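Local coordinates for lipoprotein (Colwellia psychrerythraea, PDB 3O0Y) that is a putative lipoprotein of unknown function, whose family (DUF885) belongs to a clan of metallopeptidase-like proteins, at residues 403-417 and 439-452. Numbering follows the deposited sequence.
Sequences QYTSPAVDGSKPGIY and EANPGHHWQIALNL
The ring of Y404 is the main bump on the strand side, and it drops into a hollow formed by the backbone O of E439 and the side chains of H444, H445 and I448. A chi1 of 174°, which sets CG opposite the backbone N, lays the ring across the first turn of helix 444-452, one face over the backbone N of H445, 4.0 Å above the ring plane. H444 CB closes the hollow at CD2, 3.7 Å away, and I448 CD1 fills in beside CE2 at 3.7 Å. At the far end the phenol OH is hydrogen-bonded at the imidazole edge of H445, 2.7 Å from ND1 and near the ring plane. The two rings meet rim to rim with planes 68° apart, and since H445 NE2 bonds to the carbonyl of Y384, both imidazole nitrogens are engaged and the ring's rotation is fixed. Without the phenol, as with an alanine here, H445 ND1 is likely to lose this partner and a gap to open over H444, H445 and I448, between strand and helix. G415 runs behind the hydroxyl, where a CB would collide with Y404 OH and H445 ND1.

Further along, I448 CG2 rests 3.7 Å from S406 OG, itself hydrogen-bonded forward to P407 O, while L452 CD1 packs against P407 CD at 3.8 Å. At the other end E439 CB makes a CH-pi contact over the Y417 ring; Y417 OH is hydrogen-bonded to T436 OG1. The E439 carboxylate lies beside the Q403-Y404 backbone, and a sulfate bound near it is consistent with a pocket, as might be expected in the Peptidase_MA clan.

Residues 403-405, in edge strand 402-405 of a small mixed sheet, run nearly parallel to helix 444-452, their axes 19° apart. Helix 467-483 backs H444, and helix 353-373 touches Y417 and A440.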
loop_
_atom_site.group_PDB
_atom_site.type_symbol
_atom_site.label_atom_id
_atom_site.label_comp_id
_atom_site.label_asym_id
_atom_site.label_seq_id
_atom_site.Cartn_x
_atom_site.Cartn_y
_atom_site.Cartn_z
ATOM N N GLN A 403 -7.768 -5.098 -1.746
ATOM C CA GLN A 403 -6.463 -4.472 -2.017
ATOM C C GLN A 403 -6.480 -4.153 -3.496
ATOM O O GLN A 403 -7.217 -4.762 -4.258
ATOM C CB GLN A 403 -5.366 -5.474 -1.712
ATOM C CG GLN A 403 -3.976 -4.949 -1.880
ATOM C CD GLN A 403 -3.002 -5.868 -1.203
ATOM O OE1 GLN A 403 -2.977 -7.062 -1.480
ATOM N NE2 GLN A 403 -2.295 -5.337 -0.206
ATOM N N TYR A 404 -5.642 -3.227 -3.911
ATOM C CA TYR A 404 -5.486 -2.931 -5.326
ATOM C C TYR A 404 -4.009 -3.108 -5.619
ATOM O O TYR A 404 -3.149 -2.602 -4.863
ATOM C CB TYR A 404 -5.882 -1.486 -5.668
ATOM C CG TYR A 404 -5.578 -1.126 -7.098
ATOM C CD1 TYR A 404 -6.334 -1.586 -8.105
ATOM C CD2 TYR A 404 -4.478 -0.352 -7.429
ATOM C CE1 TYR A 404 -6.041 -1.272 -9.420
ATOM C CE2 TYR A 404 -4.178 -0.028 -8.706
ATOM C CZ TYR A 404 -4.908 -0.514 -9.708
ATOM O OH TYR A 404 -4.604 -0.208 -11.000
ATOM N N THR A 405 -3.723 -3.814 -6.695
ATOM C CA THR A 405 -2.345 -3.883 -7.271
ATOM C C THR A 405 -2.241 -3.227 -8.606
ATOM O O THR A 405 -3.138 -3.353 -9.421
ATOM C CB THR A 405 -1.839 -5.332 -7.350
ATOM O OG1 THR A 405 -2.767 -6.145 -8.078
ATOM C CG2 THR A 405 -1.676 -5.922 -5.932
ATOM N N SER A 406 -1.198 -2.397 -8.761
ATOM C CA SER A 406 -1.024 -1.624 -9.996
ATOM C C SER A 406 -0.826 -2.499 -11.238
ATOM O O SER A 406 -0.312 -3.628 -11.152
ATOM C CB SER A 406 0.189 -0.745 -9.828
ATOM O OG SER A 406 0.597 -0.147 -11.098
ATOM N N PRO A 407 -1.260 -1.997 -12.386
ATOM C CA PRO A 407 -0.821 -2.681 -13.627
ATOM C C PRO A 407 0.713 -2.613 -13.826
ATOM O O PRO A 407 1.390 -1.773 -13.266
ATOM C CB PRO A 407 -1.475 -1.874 -14.717
ATOM C CG PRO A 407 -2.365 -0.825 -14.018
ATOM C CD PRO A 407 -1.791 -0.668 -12.659
ATOM N N ALA A 408 1.235 -3.514 -14.625
ATOM C CA ALA A 408 2.569 -3.328 -15.178
ATOM C C ALA A 408 2.516 -2.107 -16.105
ATOM O O ALA A 408 1.460 -1.854 -16.720
ATOM C CB ALA A 408 2.931 -4.612 -15.992
ATOM N N VAL A 409 3.608 -1.358 -16.191
ATOM C CA VAL A 409 3.627 -0.129 -16.986
ATOM C C VAL A 409 3.113 -0.397 -18.382
ATOM O O VAL A 409 2.292 0.335 -18.917
ATOM C CB VAL A 409 4.980 0.547 -17.002
ATOM C CG1 VAL A 409 4.906 1.881 -17.761
ATOM C CG2 VAL A 409 5.429 0.753 -15.626
ATOM N N ASP A 410 3.474 -1.547 -18.965
ATOM C CA ASP A 410 3.049 -1.842 -20.352
ATOM C C ASP A 410 1.683 -2.419 -20.515
ATOM O O ASP A 410 1.250 -2.629 -21.630
ATOM C CB ASP A 410 4.071 -2.744 -21.092
ATOM C CG ASP A 410 4.142 -4.158 -20.532
ATOM O OD1 ASP A 410 3.203 -4.575 -19.761
ATOM O OD2 ASP A 410 5.154 -4.846 -20.877
ATOM N N GLY A 411 0.962 -2.654 -19.448
ATOM C CA GLY A 411 -0.398 -3.053 -19.641
ATOM C C GLY A 411 -0.582 -4.579 -19.775
ATOM O O GLY A 411 -1.713 -5.103 -19.706
ATOM N N SER A 412 0.530 -5.298 -19.876
ATOM C CA SER A 412 0.468 -6.744 -20.052
ATOM C C SER A 412 -0.120 -7.498 -18.842
ATOM O O SER A 412 -0.693 -8.594 -18.979
ATOM C CB SER A 412 1.866 -7.266 -20.375
ATOM O OG SER A 412 2.732 -7.081 -19.265
ATOM N N LYS A 413 0.034 -6.944 -17.658
ATOM C CA LYS A 413 -0.654 -7.483 -16.465
ATOM C C LYS A 413 -1.521 -6.303 -15.980
ATOM O O LYS A 413 -0.986 -5.187 -15.889
ATOM C CB LYS A 413 0.398 -7.892 -15.447
ATOM C CG LYS A 413 -0.125 -8.204 -14.042
ATOM C CD LYS A 413 0.932 -8.146 -12.956
ATOM C CE LYS A 413 1.249 -6.691 -12.595
ATOM N NZ LYS A 413 2.407 -6.633 -11.651
ATOM N N PRO A 414 -2.841 -6.530 -15.735
ATOM C CA PRO A 414 -3.839 -5.486 -15.498
ATOM C C PRO A 414 -3.741 -4.978 -14.093
ATOM O O PRO A 414 -3.136 -5.650 -13.234
ATOM C CB PRO A 414 -5.179 -6.232 -15.711
ATOM C CG PRO A 414 -4.837 -7.626 -15.281
ATOM C CD PRO A 414 -3.506 -7.858 -15.894
ATOM N N GLY A 415 -4.329 -3.808 -13.804
ATOM C CA GLY A 415 -4.533 -3.488 -12.402
ATOM C C GLY A 415 -5.619 -4.369 -11.849
ATOM O O GLY A 415 -6.580 -4.686 -12.561
ATOM N N ILE A 416 -5.463 -4.803 -10.604
ATOM C CA ILE A 416 -6.420 -5.743 -9.997
ATOM C C ILE A 416 -6.924 -5.274 -8.654
ATOM O O ILE A 416 -6.150 -4.912 -7.756
ATOM C CB ILE A 416 -5.741 -7.144 -9.808
ATOM C CG1 ILE A 416 -5.259 -7.673 -11.198
ATOM C CG2 ILE A 416 -6.688 -8.166 -9.128
ATOM C CD1 ILE A 416 -4.214 -8.772 -11.045
ATOM N N TYR A 417 -8.240 -5.329 -8.532
ATOM C CA TYR A 417 -8.968 -5.195 -7.311
ATOM C C TYR A 417 -9.135 -6.605 -6.777
ATOM O O TYR A 417 -9.833 -7.430 -7.331
ATOM C CB TYR A 417 -10.293 -4.468 -7.576
ATOM C CG TYR A 417 -11.373 -4.507 -6.488
ATOM C CD1 TYR A 417 -11.112 -4.764 -5.174
ATOM C CD2 TYR A 417 -12.658 -4.134 -6.823
ATOM C CE1 TYR A 417 -12.136 -4.747 -4.222
ATOM C CE2 TYR A 417 -13.679 -4.158 -5.868
ATOM C CZ TYR A 417 -13.400 -4.433 -4.580
ATOM O OH TYR A 417 -14.398 -4.412 -3.634
ATOM N N GLU A 439 -11.107 0.882 -4.099
ATOM C CA GLU A 439 -10.068 0.050 -4.721
ATOM C C GLU A 439 -9.965 0.272 -6.202
ATOM O O GLU A 439 -8.871 0.195 -6.816
ATOM C CB GLU A 439 -10.258 -1.411 -4.386
ATOM C CG GLU A 439 -10.169 -1.823 -2.879
ATOM C CD GLU A 439 -8.873 -1.577 -2.201
ATOM O OE1 GLU A 439 -7.926 -1.124 -2.821
ATOM O OE2 GLU A 439 -8.851 -1.848 -0.983
ATOM N N ALA A 440 -11.105 0.432 -6.825
ATOM C CA ALA A 440 -11.175 0.524 -8.278
ATOM C C ALA A 440 -11.423 1.941 -8.727
ATOM O O ALA A 440 -10.455 2.724 -8.703
ATOM C CB ALA A 440 -12.117 -0.524 -8.852
ATOM N N ASN A 441 -12.596 2.285 -9.251
ATOM C CA ASN A 441 -12.931 3.576 -9.725
ATOM C C ASN A 441 -14.006 4.260 -8.846
ATOM O O ASN A 441 -14.987 3.613 -8.480
ATOM C CB ASN A 441 -13.518 3.458 -11.112
ATOM C CG ASN A 441 -12.493 2.845 -12.111
ATOM O OD1 ASN A 441 -11.248 2.956 -11.891
ATOM N ND2 ASN A 441 -12.990 2.288 -13.183
ATOM N N PRO A 442 -13.809 5.528 -8.537
ATOM C CA PRO A 442 -12.798 6.516 -8.922
ATOM C C PRO A 442 -11.576 6.543 -7.992
ATOM O O PRO A 442 -10.753 7.469 -8.143
ATOM C CB PRO A 442 -13.557 7.849 -8.742
ATOM C CG PRO A 442 -14.699 7.527 -7.960
ATOM C CD PRO A 442 -14.892 6.128 -7.726
ATOM N N GLY A 443 -11.365 5.476 -7.234
ATOM C CA GLY A 443 -10.237 5.399 -6.297
ATOM C C GLY A 443 -8.870 4.947 -6.839
ATOM O O GLY A 443 -8.375 5.494 -7.813
ATOM N N HIS A 444 -8.307 3.910 -6.261
ATOM C CA HIS A 444 -6.936 3.562 -6.568
ATOM C C HIS A 444 -6.672 3.291 -8.030
ATOM O O HIS A 444 -5.678 3.804 -8.546
ATOM C CB HIS A 444 -6.476 2.354 -5.792
ATOM C CG HIS A 444 -6.181 2.587 -4.337
ATOM N ND1 HIS A 444 -5.565 3.739 -3.859
ATOM C CD2 HIS A 444 -6.393 1.790 -3.264
ATOM C CE1 HIS A 444 -5.383 3.600 -2.547
ATOM N NE2 HIS A 444 -5.876 2.437 -2.162
ATOM N N HIS A 445 -7.483 2.492 -8.704
ATOM C CA HIS A 445 -7.202 2.154 -10.101
ATOM C C HIS A 445 -7.225 3.409 -10.984
ATOM O O HIS A 445 -6.300 3.685 -11.773
ATOM C CB HIS A 445 -8.169 1.097 -10.647
ATOM C CG HIS A 445 -7.932 0.841 -12.110
ATOM N ND1 HIS A 445 -6.803 0.169 -12.536
ATOM C CD2 HIS A 445 -8.543 1.321 -13.230
ATOM C CE1 HIS A 445 -6.779 0.174 -13.872
ATOM N NE2 HIS A 445 -7.811 0.887 -14.327
ATOM N N TRP A 446 -8.265 4.228 -10.845
ATOM C CA TRP A 446 -8.416 5.373 -11.692
ATOM C C TRP A 446 -7.178 6.295 -11.502
ATOM O O TRP A 446 -6.602 6.772 -12.476
ATOM C CB TRP A 446 -9.728 6.091 -11.400
ATOM C CG TRP A 446 -10.183 7.045 -12.479
ATOM C CD1 TRP A 446 -10.105 8.414 -12.453
ATOM C CD2 TRP A 446 -10.891 6.709 -13.663
ATOM N NE1 TRP A 446 -10.708 8.935 -13.551
ATOM C CE2 TRP A 446 -11.185 7.921 -14.323
ATOM C CE3 TRP A 446 -11.307 5.499 -14.230
ATOM C CZ2 TRP A 446 -11.876 7.971 -15.522
ATOM C CZ3 TRP A 446 -11.988 5.564 -15.409
ATOM C CH2 TRP A 446 -12.323 6.778 -16.017
ATOM N N GLN A 447 -6.792 6.501 -10.258
ATOM C CA GLN A 447 -5.706 7.434 -9.926
ATOM C C GLN A 447 -4.376 6.892 -10.366
ATOM O O GLN A 447 -3.649 7.576 -11.132
ATOM C CB GLN A 447 -5.717 7.765 -8.453
ATOM C CG GLN A 447 -4.623 8.650 -7.950
ATOM C CD GLN A 447 -3.390 7.883 -7.606
ATOM O OE1 GLN A 447 -3.375 7.110 -6.663
ATOM N NE2 GLN A 447 -2.261 8.233 -8.298
ATOM N N ILE A 448 -4.095 5.655 -9.973
ATOM C CA ILE A 448 -2.767 5.039 -10.321
ATOM C C ILE A 448 -2.573 4.897 -11.836
ATOM O O ILE A 448 -1.534 5.193 -12.389
ATOM C CB ILE A 448 -2.612 3.710 -9.585
ATOM C CG1 ILE A 448 -2.308 4.010 -8.122
ATOM C CG2 ILE A 448 -1.523 2.772 -10.202
ATOM C CD1 ILE A 448 -2.428 2.845 -7.212
ATOM N N ALA A 449 -3.589 4.432 -12.530
ATOM C CA ALA A 449 -3.530 4.305 -13.947
ATOM C C ALA A 449 -3.350 5.636 -14.674
ATOM O O ALA A 449 -2.511 5.768 -15.594
ATOM C CB ALA A 449 -4.833 3.550 -14.462
ATOM N N LEU A 450 -4.071 6.678 -14.232
ATOM C CA LEU A 450 -3.815 8.018 -14.785
ATOM C C LEU A 450 -2.371 8.460 -14.530
ATOM O O LEU A 450 -1.763 9.045 -15.401
ATOM C CB LEU A 450 -4.848 9.043 -14.294
ATOM C CG LEU A 450 -6.214 8.935 -14.923
ATOM C CD1 LEU A 450 -7.256 9.829 -14.142
ATOM C CD2 LEU A 450 -6.178 9.312 -16.485
ATOM N N ASN A 451 -1.841 8.215 -13.332
ATOM C CA ASN A 451 -0.485 8.639 -13.057
ATOM C C ASN A 451 0.490 7.899 -13.977
ATOM O O ASN A 451 1.402 8.546 -14.515
ATOM C CB ASN A 451 -0.135 8.338 -11.639
ATOM C CG ASN A 451 1.094 9.082 -11.155
ATOM O OD1 ASN A 451 1.862 9.726 -11.940
ATOM N ND2 ASN A 451 1.316 8.996 -9.870
ATOM N N LEU A 452 0.246 6.597 -14.222
ATOM C CA LEU A 452 1.129 5.866 -15.117
ATOM C C LEU A 452 1.094 6.419 -16.518
ATOM O O LEU A 452 2.133 6.496 -17.201
ATOM C CB LEU A 452 0.719 4.413 -15.181
ATOM C CG LEU A 452 1.049 3.572 -14.001
ATOM C CD1 LEU A 452 0.337 2.139 -14.200
ATOM C CD2 LEU A 452 2.578 3.449 -13.715
#